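Local coordinates for inactive Zymogen C11 Protease (Parabacteroides distasonis, PDB 6MZO), which is a clostripain-like (family C11) cysteine protease caught as an inactive zymogen, and probably hydrolyses peptide bonds once activated, at residues 280-285 / 289-294; 27-32 / 52-57; 141-146 / 344-349. All blocks are in the same frame, centred on the assembly; numbering follows the deposited sequence.

Contact 1. Residues 280-285 / 289-294; sequences DYVSRL and EQYNAF
Ser283 and Tyr291 bring the two backbones closest, their CA atoms 6.3 Å apart, where helix 278-283 faces the first turns of helix 288-301. Val282 and Phe294 reach for each other from opposite directions: CG1 of Val282 sits over the middle of the phenyl face, 3.8 Å from the ring centroid of Phe294 in a CH-pi contact, while CG2 of Val282 meets the same ring nearer its CE1-CZ end, 3.7 Å from CE1 of Phe294. The same CG1 also meets the Tyr291 ring, but at its edge and near its plane. Short helix, tight link and long helix thus form a helical hairpin packed on helix 235-246, whose Leu245 touches Val282 and whose Cys242 touches Phe294; Phe278 adds an edge-to-face partner for the Phe294 ring. Ser283 offers carbon rather than oxygen to Tyr291: CB lies over the ring face, 4.0 Å from the Tyr291 centroid. Its chi1 of 80° turns the hydroxyl back along its own helix, where Ser283 OG donates to Asp280 O at 2.7 Å. The phenol OH of Tyr291 is hydrogen-bonded to Asp279, which fixes the far end of the ring. Nearer the turn, one water lies 2.9 Å from Leu285 O and 2.7 Å from Gln290 OE1, and that amide oxygen also accepts the backbone N-H of Thr287.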
loop_
_atom_site.group_PDB
_atom_site.type_symbol
_atom_site.label_atom_id
_atom_site.label_comp_id
_atom_site.label_asym_id
_atom_site.label_seq_id
_atom_site.Cartn_x
_atom_site.Cartn_y
_atom_site.Cartn_z
ATOM N N ASP A 280 0.320 0.047 -19.711
ATOM C CA ASP A 280 0.103 -0.929 -20.741
ATOM C C ASP A 280 -1.387 -0.997 -21.113
ATOM O O ASP A 280 -1.724 -0.931 -22.246
ATOM C CB ASP A 280 0.640 -2.277 -20.304
ATOM C CG ASP A 280 0.831 -3.254 -21.453
ATOM O OD1 ASP A 280 0.788 -2.840 -22.583
ATOM O OD2 ASP A 280 1.023 -4.413 -21.167
ATOM N N TYR A 281 -2.243 -1.101 -20.120
ATOM C CA TYR A 281 -3.672 -1.146 -20.366
ATOM C C TYR A 281 -4.148 0.102 -21.088
ATOM O O TYR A 281 -4.797 0.030 -22.084
ATOM C CB TYR A 281 -4.425 -1.296 -19.059
ATOM C CG TYR A 281 -5.921 -1.349 -19.182
ATOM C CD1 TYR A 281 -6.519 -2.143 -20.117
ATOM C CD2 TYR A 281 -6.715 -0.619 -18.347
ATOM C CE1 TYR A 281 -7.890 -2.195 -20.225
ATOM C CE2 TYR A 281 -8.079 -0.668 -18.438
ATOM C CZ TYR A 281 -8.652 -1.463 -19.382
ATOM O OH TYR A 281 -9.993 -1.516 -19.483
ATOM N N VAL A 282 -3.826 1.251 -20.544
ATOM C CA VAL A 282 -4.241 2.508 -21.161
ATOM C C VAL A 282 -3.740 2.629 -22.597
ATOM O O VAL A 282 -4.490 3.097 -23.493
ATOM C CB VAL A 282 -3.732 3.767 -20.272
ATOM C CG1 VAL A 282 -3.788 5.041 -21.094
ATOM C CG2 VAL A 282 -4.583 3.881 -19.035
ATOM N N SER A 283 -2.534 2.121 -22.877
ATOM C CA SER A 283 -2.014 2.190 -24.246
ATOM C C SER A 283 -2.881 1.403 -25.276
ATOM O O SER A 283 -2.832 1.680 -26.479
ATOM C CB SER A 283 -0.539 1.677 -24.293
ATOM O OG SER A 283 -0.541 0.244 -24.311
ATOM N N ARG A 284 -3.714 0.472 -24.799
ATOM C CA ARG A 284 -4.625 -0.297 -25.663
ATOM C C ARG A 284 -5.913 0.420 -26.004
ATOM O O ARG A 284 -6.625 0.030 -26.931
ATOM C CB ARG A 284 -5.038 -1.625 -25.022
ATOM C CG ARG A 284 -3.926 -2.494 -24.493
ATOM C CD ARG A 284 -2.864 -2.626 -25.491
ATOM N NE ARG A 284 -1.629 -3.135 -24.903
ATOM C CZ ARG A 284 -0.971 -4.202 -25.357
ATOM N NH1 ARG A 284 -1.444 -4.880 -26.435
ATOM N NH2 ARG A 284 0.142 -4.587 -24.748
ATOM N N LEU A 285 -6.221 1.466 -25.280
ATOM C CA LEU A 285 -7.494 2.172 -25.413
ATOM C C LEU A 285 -7.317 3.618 -25.849
ATOM O O LEU A 285 -8.178 4.154 -26.569
ATOM C CB LEU A 285 -8.237 2.151 -24.088
ATOM C CG LEU A 285 -8.808 0.775 -23.690
ATOM C CD1 LEU A 285 -9.323 0.851 -22.274
ATOM C CD2 LEU A 285 -9.973 0.378 -24.624
ATOM N N GLU A 289 -2.896 11.053 -28.813
ATOM C CA GLU A 289 -2.982 12.290 -28.035
ATOM C C GLU A 289 -3.311 12.033 -26.558
ATOM O O GLU A 289 -2.645 12.534 -25.642
ATOM C CB GLU A 289 -4.038 13.201 -28.652
ATOM C CG GLU A 289 -4.088 14.591 -28.061
ATOM C CD GLU A 289 -5.015 15.517 -28.850
ATOM O OE1 GLU A 289 -5.929 16.110 -28.236
ATOM O OE2 GLU A 289 -4.823 15.678 -30.078
ATOM N N GLN A 290 -4.353 11.229 -26.307
ATOM C CA GLN A 290 -4.684 10.835 -24.937
ATOM C C GLN A 290 -3.547 10.105 -24.221
ATOM O O GLN A 290 -3.321 10.304 -23.022
ATOM C CB GLN A 290 -5.933 9.925 -24.972
ATOM C CG GLN A 290 -7.168 10.672 -25.414
ATOM C CD GLN A 290 -8.310 9.766 -25.844
ATOM O OE1 GLN A 290 -8.154 8.540 -25.998
ATOM N NE2 GLN A 290 -9.468 10.377 -26.073
ATOM N N TYR A 291 -2.843 9.227 -24.940
ATOM C CA TYR A 291 -1.737 8.486 -24.344
ATOM C C TYR A 291 -0.609 9.432 -23.961
ATOM O O TYR A 291 -0.034 9.265 -22.865
ATOM C CB TYR A 291 -1.228 7.401 -25.284
ATOM C CG TYR A 291 -0.227 6.419 -24.684
ATOM C CD1 TYR A 291 -0.431 5.813 -23.437
ATOM C CD2 TYR A 291 0.894 6.057 -25.398
ATOM C CE1 TYR A 291 0.505 4.906 -22.905
ATOM C CE2 TYR A 291 1.815 5.138 -24.902
ATOM C CZ TYR A 291 1.614 4.559 -23.667
ATOM O OH TYR A 291 2.559 3.655 -23.230
ATOM N N ASN A 292 -0.309 10.436 -24.791
ATOM C CA ASN A 292 0.777 11.357 -24.448
ATOM C C ASN A 292 0.367 12.153 -23.210
ATOM O O ASN A 292 1.187 12.358 -22.308
ATOM C CB ASN A 292 1.110 12.269 -25.626
ATOM C CG ASN A 292 1.881 11.529 -26.734
ATOM O OD1 ASN A 292 2.468 10.456 -26.508
ATOM N ND2 ASN A 292 1.879 12.090 -27.914
ATOM N N ALA A 293 -0.906 12.555 -23.147
ATOM C CA ALA A 293 -1.405 13.302 -21.962
ATOM C C ALA A 293 -1.332 12.438 -20.698
ATOM O O ALA A 293 -0.942 12.901 -19.614
ATOM C CB ALA A 293 -2.819 13.775 -22.168
ATOM N N PHE A 294 -1.751 11.182 -20.846
ATOM C CA PHE A 294 -1.664 10.205 -19.746
ATOM C C PHE A 294 -0.231 10.062 -19.252
ATOM O O PHE A 294 0.017 10.119 -18.042
ATOM C CB PHE A 294 -2.226 8.853 -20.225
ATOM C CG PHE A 294 -1.934 7.740 -19.301
ATOM C CD1 PHE A 294 -2.703 7.539 -18.175
ATOM C CD2 PHE A 294 -0.840 6.877 -19.566
ATOM C CE1 PHE A 294 -2.440 6.401 -17.290
ATOM C CE2 PHE A 294 -0.564 5.784 -18.725
ATOM C CZ PHE A 294 -1.322 5.562 -17.576
HETATM O O HOH W 1 -9.702 6.551 -26.880
#

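Contact 2. Residues 27-32 / 52-57; sequences GYVSQN and IYTDKQ
Val29 of helix 26-43 packs against Thr54 of strand 49-54 and Lys56, two residues on, inside the beta-alpha-beta unit of strand 14-19, helix 26-43 and strand 49-54. The CA atoms of Val29 and Lys56, 7.5 Å apart, mark the closest backbone approach. The apolar part centres on one methyl: Val29 CG1 lies 4.0 Å from Thr54 CG2 and 4.1 Å from Lys56 CD, so it touches both the strand residue and the lysine methylenes. With CG1 opposite the backbone N (chi1 175°), Val29 directs this methyl to the strand side. The same side chain also touches Phe19 of strand 14-19 and Trp114 of strand 109-115, tying the helix to the central parallel strands of the sheet. The polar part is a single bond in which Lys56 NZ donates to the hydroxyl oxygen of Ser30; Lys56 NZ also has a long, weak ion pair with Glu59. Were Lys56 cut back to an alanine, Ser30 OG would probably lose this donor and a gap would open beside Val29 CG1 where the methylenes had lain. Lys56 is extended at chi2 and chi4 but kinked at chi3 (-89°), and this bend, after the chain has passed Val29 CG1, brings Lys56 NZ to 3.0 Å from Ser30 OG.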
loop_
_atom_site.group_PDB
_atom_site.type_symbol
_atom_site.label_atom_id
_atom_site.label_comp_id
_atom_site.label_asym_id
_atom_site.label_seq_id
_atom_site.Cartn_x
_atom_site.Cartn_y
_atom_site.Cartn_z
ATOM N N GLY A 27 4.720 -14.933 12.709
ATOM C CA GLY A 27 6.177 -14.986 12.688
ATOM C C GLY A 27 6.790 -13.799 11.984
ATOM O O GLY A 27 7.854 -13.264 12.351
ATOM N N TYR A 28 6.127 -13.397 10.914
ATOM C CA TYR A 28 6.598 -12.250 10.159
ATOM C C TYR A 28 6.466 -10.922 10.934
ATOM O O TYR A 28 7.239 -9.986 10.746
ATOM C CB TYR A 28 5.857 -12.136 8.845
ATOM C CG TYR A 28 6.315 -13.190 7.884
ATOM C CD1 TYR A 28 7.657 -13.299 7.545
ATOM C CD2 TYR A 28 5.436 -14.097 7.355
ATOM C CE1 TYR A 28 8.110 -14.292 6.681
ATOM C CE2 TYR A 28 5.878 -15.092 6.478
ATOM C CZ TYR A 28 7.218 -15.175 6.149
ATOM O OH TYR A 28 7.644 -16.170 5.290
ATOM N N VAL A 29 5.448 -10.841 11.785
ATOM C CA VAL A 29 5.298 -9.644 12.593
ATOM C C VAL A 29 6.484 -9.571 13.528
ATOM O O VAL A 29 7.104 -8.524 13.667
ATOM C CB VAL A 29 3.986 -9.637 13.438
ATOM C CG1 VAL A 29 3.970 -8.423 14.348
ATOM C CG2 VAL A 29 2.754 -9.585 12.516
ATOM N N SER A 30 6.790 -10.684 14.173
ATOM C CA SER A 30 7.988 -10.700 15.050
ATOM C C SER A 30 9.290 -10.341 14.336
ATOM O O SER A 30 10.134 -9.583 14.889
ATOM C CB SER A 30 8.177 -12.089 15.708
ATOM O OG SER A 30 7.022 -12.484 16.418
ATOM N N GLN A 31 9.502 -10.872 13.131
ATOM C CA GLN A 31 10.704 -10.499 12.351
ATOM C C GLN A 31 10.741 -9.029 12.028
ATOM O O GLN A 31 11.794 -8.392 12.128
ATOM C CB GLN A 31 10.755 -11.282 11.031
ATOM C CG GLN A 31 11.963 -11.020 10.180
ATOM C CD GLN A 31 11.975 -11.920 8.930
ATOM O OE1 GLN A 31 11.330 -12.978 8.898
ATOM N NE2 GLN A 31 12.700 -11.492 7.900
ATOM N N ASN A 32 9.581 -8.470 11.656
ATOM C CA ASN A 32 9.538 -7.028 11.377
ATOM C C ASN A 32 9.774 -6.207 12.613
ATOM O O ASN A 32 10.409 -5.147 12.522
ATOM C CB ASN A 32 8.199 -6.643 10.756
ATOM C CG ASN A 32 8.186 -6.979 9.298
ATOM O OD1 ASN A 32 9.179 -6.738 8.599
ATOM N ND2 ASN A 32 7.132 -7.619 8.850
ATOM N N ILE A 52 3.549 1.302 17.963
ATOM C CA ILE A 52 3.280 0.018 17.250
ATOM C C ILE A 52 2.037 -0.611 17.809
ATOM O O ILE A 52 1.845 -0.626 19.056
ATOM C CB ILE A 52 4.412 -1.006 17.474
ATOM C CG1 ILE A 52 5.786 -0.365 17.375
ATOM C CG2 ILE A 52 4.300 -2.213 16.534
ATOM C CD1 ILE A 52 6.188 0.113 15.951
ATOM N N TYR A 53 1.212 -1.174 16.934
ATOM C CA TYR A 53 0.053 -1.966 17.368
ATOM C C TYR A 53 0.269 -3.333 16.811
ATOM O O TYR A 53 0.574 -3.478 15.569
ATOM C CB TYR A 53 -1.252 -1.390 16.841
ATOM C CG TYR A 53 -2.453 -2.264 17.105
ATOM C CD1 TYR A 53 -3.188 -2.129 18.287
ATOM C CD2 TYR A 53 -2.893 -3.192 16.139
ATOM C CE1 TYR A 53 -4.305 -2.933 18.531
ATOM C CE2 TYR A 53 -3.977 -4.015 16.395
ATOM C CZ TYR A 53 -4.678 -3.859 17.576
ATOM O OH TYR A 53 -5.791 -4.647 17.752
ATOM N N THR A 54 0.160 -4.336 17.665
ATOM C CA THR A 54 0.190 -5.701 17.166
ATOM C C THR A 54 -0.983 -6.499 17.672
ATOM O O THR A 54 -1.552 -6.210 18.756
ATOM C CB THR A 54 1.467 -6.458 17.577
ATOM O OG1 THR A 54 1.491 -6.594 19.010
ATOM C CG2 THR A 54 2.758 -5.753 17.113
ATOM N N ASP A 55 -1.312 -7.565 16.926
ATOM C CA ASP A 55 -2.354 -8.533 17.340
ATOM C C ASP A 55 -1.885 -9.941 16.983
ATOM O O ASP A 55 -2.456 -10.621 16.141
ATOM C CB ASP A 55 -3.680 -8.184 16.665
ATOM C CG ASP A 55 -4.805 -9.170 16.996
ATOM O OD1 ASP A 55 -4.877 -9.704 18.123
ATOM O OD2 ASP A 55 -5.627 -9.381 16.102
ATOM N N LYS A 56 -0.851 -10.417 17.641
ATOM C CA LYS A 56 -0.284 -11.682 17.237
ATOM C C LYS A 56 -1.113 -12.838 17.764
ATOM O O LYS A 56 -1.782 -12.745 18.807
ATOM C CB LYS A 56 1.143 -11.817 17.748
ATOM C CG LYS A 56 2.110 -10.808 17.096
ATOM C CD LYS A 56 3.550 -11.240 17.255
ATOM C CE LYS A 56 4.161 -10.711 18.541
ATOM N NZ LYS A 56 5.616 -11.051 18.656
ATOM N N GLN A 57 -1.032 -13.943 17.050
ATOM C CA GLN A 57 -1.696 -15.133 17.537
ATOM C C GLN A 57 -1.039 -15.573 18.853
ATOM O O GLN A 57 0.183 -15.464 19.023
ATOM C CB GLN A 57 -1.656 -16.213 16.494
ATOM C CG GLN A 57 -0.290 -16.718 16.148
ATOM C CD GLN A 57 -0.400 -17.972 15.299
ATOM O OE1 GLN A 57 -1.499 -18.479 15.091
ATOM N NE2 GLN A 57 0.730 -18.470 14.802
#

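Contact 3. Residues 141-146 / 344-349; sequences MEINDL and NEWYKD
Ile143 lies against the six-membered ring of the Trp346 indole, its CG2 methyl approaching CZ2 of Trp346 obliquely at 4.3 Å. The indole is carried there by a chi1 of 173°, which swings CG opposite the backbone N and stretches the ring system from helix 341-347 toward the start of helix 143-150. Pro122 also touches the indole, while Ile143 is buried against Val170 and Ala173 of helix 168-173. The next residue, Asn144, makes the polar part of the contact: its ND2 donates to the backbone oxygen of Asp349 at 3.0 Å, with an N-H...O angle of 158°. The acceptor lies close to the amide plane of Asn144, yet the donor stands well above the carbonyl plane of Asp349, so the approach comes over the C=O group. Asp349 presents its backbone here, and its carboxylate leads away from Asn144. The carbonyl belongs to the short link between helices 341-347 and 351-357. The contact thus joins the C-terminal helical region to the helix that precedes strand 155-162 of the central sheet, and Leu350 from the same link touches both Ile143 and Asn144. With a neutral amide gripping a main-chain oxygen, the bond probably depends on the path of the link more than on the charge of the Asp349 side chain.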
loop_
_atom_site.group_PDB
_atom_site.type_symbol
_atom_site.label_atom_id
_atom_site.label_comp_id
_atom_site.label_asym_id
_atom_site.label_seq_id
_atom_site.Cartn_x
_atom_site.Cartn_y
_atom_site.Cartn_z
ATOM N N MET A 141 -8.463 -4.480 4.397
ATOM C CA MET A 141 -7.917 -3.494 3.472
ATOM C C MET A 141 -8.798 -3.294 2.250
ATOM O O MET A 141 -8.353 -2.708 1.260
ATOM C CB MET A 141 -6.487 -3.862 3.066
ATOM C CG MET A 141 -5.506 -3.372 4.119
ATOM S SD MET A 141 -3.990 -2.982 3.329
ATOM C CE MET A 141 -2.953 -2.771 4.766
ATOM N N GLU A 142 -10.046 -3.745 2.367
ATOM C CA GLU A 142 -11.136 -3.352 1.467
ATOM C C GLU A 142 -11.145 -1.845 1.269
ATOM O O GLU A 142 -11.311 -1.065 2.212
ATOM C CB GLU A 142 -12.497 -3.807 2.015
ATOM N N ILE A 143 -10.981 -1.451 0.024
ATOM C CA ILE A 143 -10.632 -0.082 -0.274
ATOM C C ILE A 143 -11.719 0.941 0.187
ATOM O O ILE A 143 -11.400 1.901 0.905
ATOM C CB ILE A 143 -10.280 -0.019 -1.783
ATOM C CG1 ILE A 143 -10.194 1.414 -2.278
ATOM C CG2 ILE A 143 -11.248 -0.912 -2.599
ATOM C CD1 ILE A 143 -9.657 1.514 -3.757
ATOM N N ASN A 144 -13.021 0.697 -0.089
ATOM C CA ASN A 144 -13.974 1.751 0.299
ATOM C C ASN A 144 -14.089 1.985 1.823
ATOM O O ASN A 144 -14.169 3.144 2.250
ATOM C CB ASN A 144 -15.354 1.496 -0.259
ATOM C CG ASN A 144 -15.450 1.717 -1.765
ATOM O OD1 ASN A 144 -14.471 1.927 -2.436
ATOM N ND2 ASN A 144 -16.654 1.599 -2.303
ATOM N N ASP A 145 -14.105 0.913 2.627
ATOM C CA ASP A 145 -14.274 1.086 4.075
ATOM C C ASP A 145 -13.022 1.703 4.654
ATOM O O ASP A 145 -13.105 2.620 5.496
ATOM C CB ASP A 145 -14.551 -0.233 4.773
ATOM C CG ASP A 145 -15.928 -0.745 4.481
ATOM O OD1 ASP A 145 -16.787 0.084 4.090
ATOM O OD2 ASP A 145 -16.143 -1.970 4.632
ATOM N N LEU A 146 -11.864 1.237 4.190
ATOM C CA LEU A 146 -10.617 1.784 4.723
ATOM C C LEU A 146 -10.431 3.285 4.391
ATOM O O LEU A 146 -10.009 4.071 5.249
ATOM C CB LEU A 146 -9.406 0.971 4.242
ATOM C CG LEU A 146 -8.025 1.321 4.838
ATOM C CD1 LEU A 146 -8.017 1.207 6.355
ATOM C CD2 LEU A 146 -6.965 0.452 4.242
ATOM N N ASN A 344 -16.448 -7.291 -12.179
ATOM C CA ASN A 344 -16.789 -6.061 -12.890
ATOM C C ASN A 344 -17.878 -5.269 -12.135
ATOM O O ASN A 344 -17.808 -4.044 -12.097
ATOM C CB ASN A 344 -17.352 -6.362 -14.285
ATOM C CG ASN A 344 -16.328 -6.992 -15.243
ATOM O OD1 ASN A 344 -15.101 -6.917 -15.059
ATOM N ND2 ASN A 344 -16.871 -7.659 -16.251
ATOM N N GLU A 345 -18.881 -5.961 -11.590
ATOM C CA GLU A 345 -19.963 -5.279 -10.896
ATOM C C GLU A 345 -19.457 -4.719 -9.520
ATOM O O GLU A 345 -19.776 -3.586 -9.164
ATOM C CB GLU A 345 -21.179 -6.206 -10.744
ATOM C CG GLU A 345 -21.199 -7.063 -9.512
ATOM C CD GLU A 345 -22.412 -7.999 -9.463
ATOM O OE1 GLU A 345 -22.843 -8.516 -10.531
ATOM O OE2 GLU A 345 -22.937 -8.181 -8.339
ATOM N N TRP A 346 -18.633 -5.477 -8.804
ATOM C CA TRP A 346 -17.983 -4.981 -7.591
ATOM C C TRP A 346 -17.197 -3.694 -7.853
ATOM O O TRP A 346 -17.251 -2.744 -7.076
ATOM C CB TRP A 346 -17.040 -6.062 -7.030
ATOM C CG TRP A 346 -16.211 -5.617 -5.917
ATOM C CD1 TRP A 346 -16.563 -5.582 -4.589
ATOM C CD2 TRP A 346 -14.887 -5.151 -5.995
ATOM N NE1 TRP A 346 -15.526 -5.091 -3.842
ATOM C CE2 TRP A 346 -14.477 -4.827 -4.681
ATOM C CE3 TRP A 346 -13.984 -4.967 -7.053
ATOM C CZ2 TRP A 346 -13.202 -4.328 -4.399
ATOM C CZ3 TRP A 346 -12.702 -4.449 -6.754
ATOM C CH2 TRP A 346 -12.347 -4.144 -5.438
ATOM N N TYR A 347 -16.485 -3.677 -8.961
ATOM C CA TYR A 347 -15.653 -2.557 -9.299
ATOM C C TYR A 347 -16.422 -1.265 -9.400
ATOM O O TYR A 347 -15.853 -0.205 -9.184
ATOM C CB TYR A 347 -14.961 -2.833 -10.624
ATOM C CG TYR A 347 -13.785 -1.951 -10.929
ATOM C CD1 TYR A 347 -12.595 -1.982 -10.158
ATOM C CD2 TYR A 347 -13.865 -1.101 -12.010
ATOM C CE1 TYR A 347 -11.485 -1.194 -10.526
ATOM C CE2 TYR A 347 -12.795 -0.298 -12.382
ATOM C CZ TYR A 347 -11.621 -0.340 -11.622
ATOM O OH TYR A 347 -10.609 0.450 -12.039
ATOM N N LYS A 348 -17.713 -1.363 -9.747
ATOM C CA LYS A 348 -18.538 -0.172 -10.000
ATOM C C LYS A 348 -18.791 0.681 -8.755
ATOM O O LYS A 348 -19.162 1.853 -8.869
ATOM C CB LYS A 348 -19.853 -0.576 -10.665
ATOM C CG LYS A 348 -19.588 -1.107 -12.106
ATOM C CD LYS A 348 -20.885 -1.542 -12.813
ATOM C CE LYS A 348 -20.577 -1.881 -14.256
ATOM N NZ LYS A 348 -21.688 -2.636 -14.912
ATOM N N ASP A 349 -18.481 0.146 -7.585
ATOM C CA ASP A 349 -18.658 0.943 -6.394
ATOM C C ASP A 349 -17.404 1.716 -6.039
ATOM O O ASP A 349 -17.444 2.486 -5.081
ATOM C CB ASP A 349 -19.047 0.073 -5.225
ATOM C CG ASP A 349 -20.449 -0.504 -5.377
ATOM O OD1 ASP A 349 -21.339 0.237 -5.846
ATOM O OD2 ASP A 349 -20.620 -1.693 -5.049
#

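How the contacts relate
Contact 2 comes first along the chain and closes before contact 3 opens; contact 1 is nested within the 197 residues that contact 3 spans. Contact 2 packs helix 26-43 on the nine-stranded mixed sheet, at strand 49-54, and lies across the chain's centre from contact 1, their centres 42 Å apart. Contact 3 is 27 Å from contact 2 and 24 Å from contact 1, centre to centre; its nearest atoms come within about 7 Å of contact 1, without touching. Contact 1 packs helices just before the edge strand 302-307. Contact 3 thus brings together parts of this clostripain-family chain almost 200 residues apart, whereas contacts 1 and 2 join elements close in sequence.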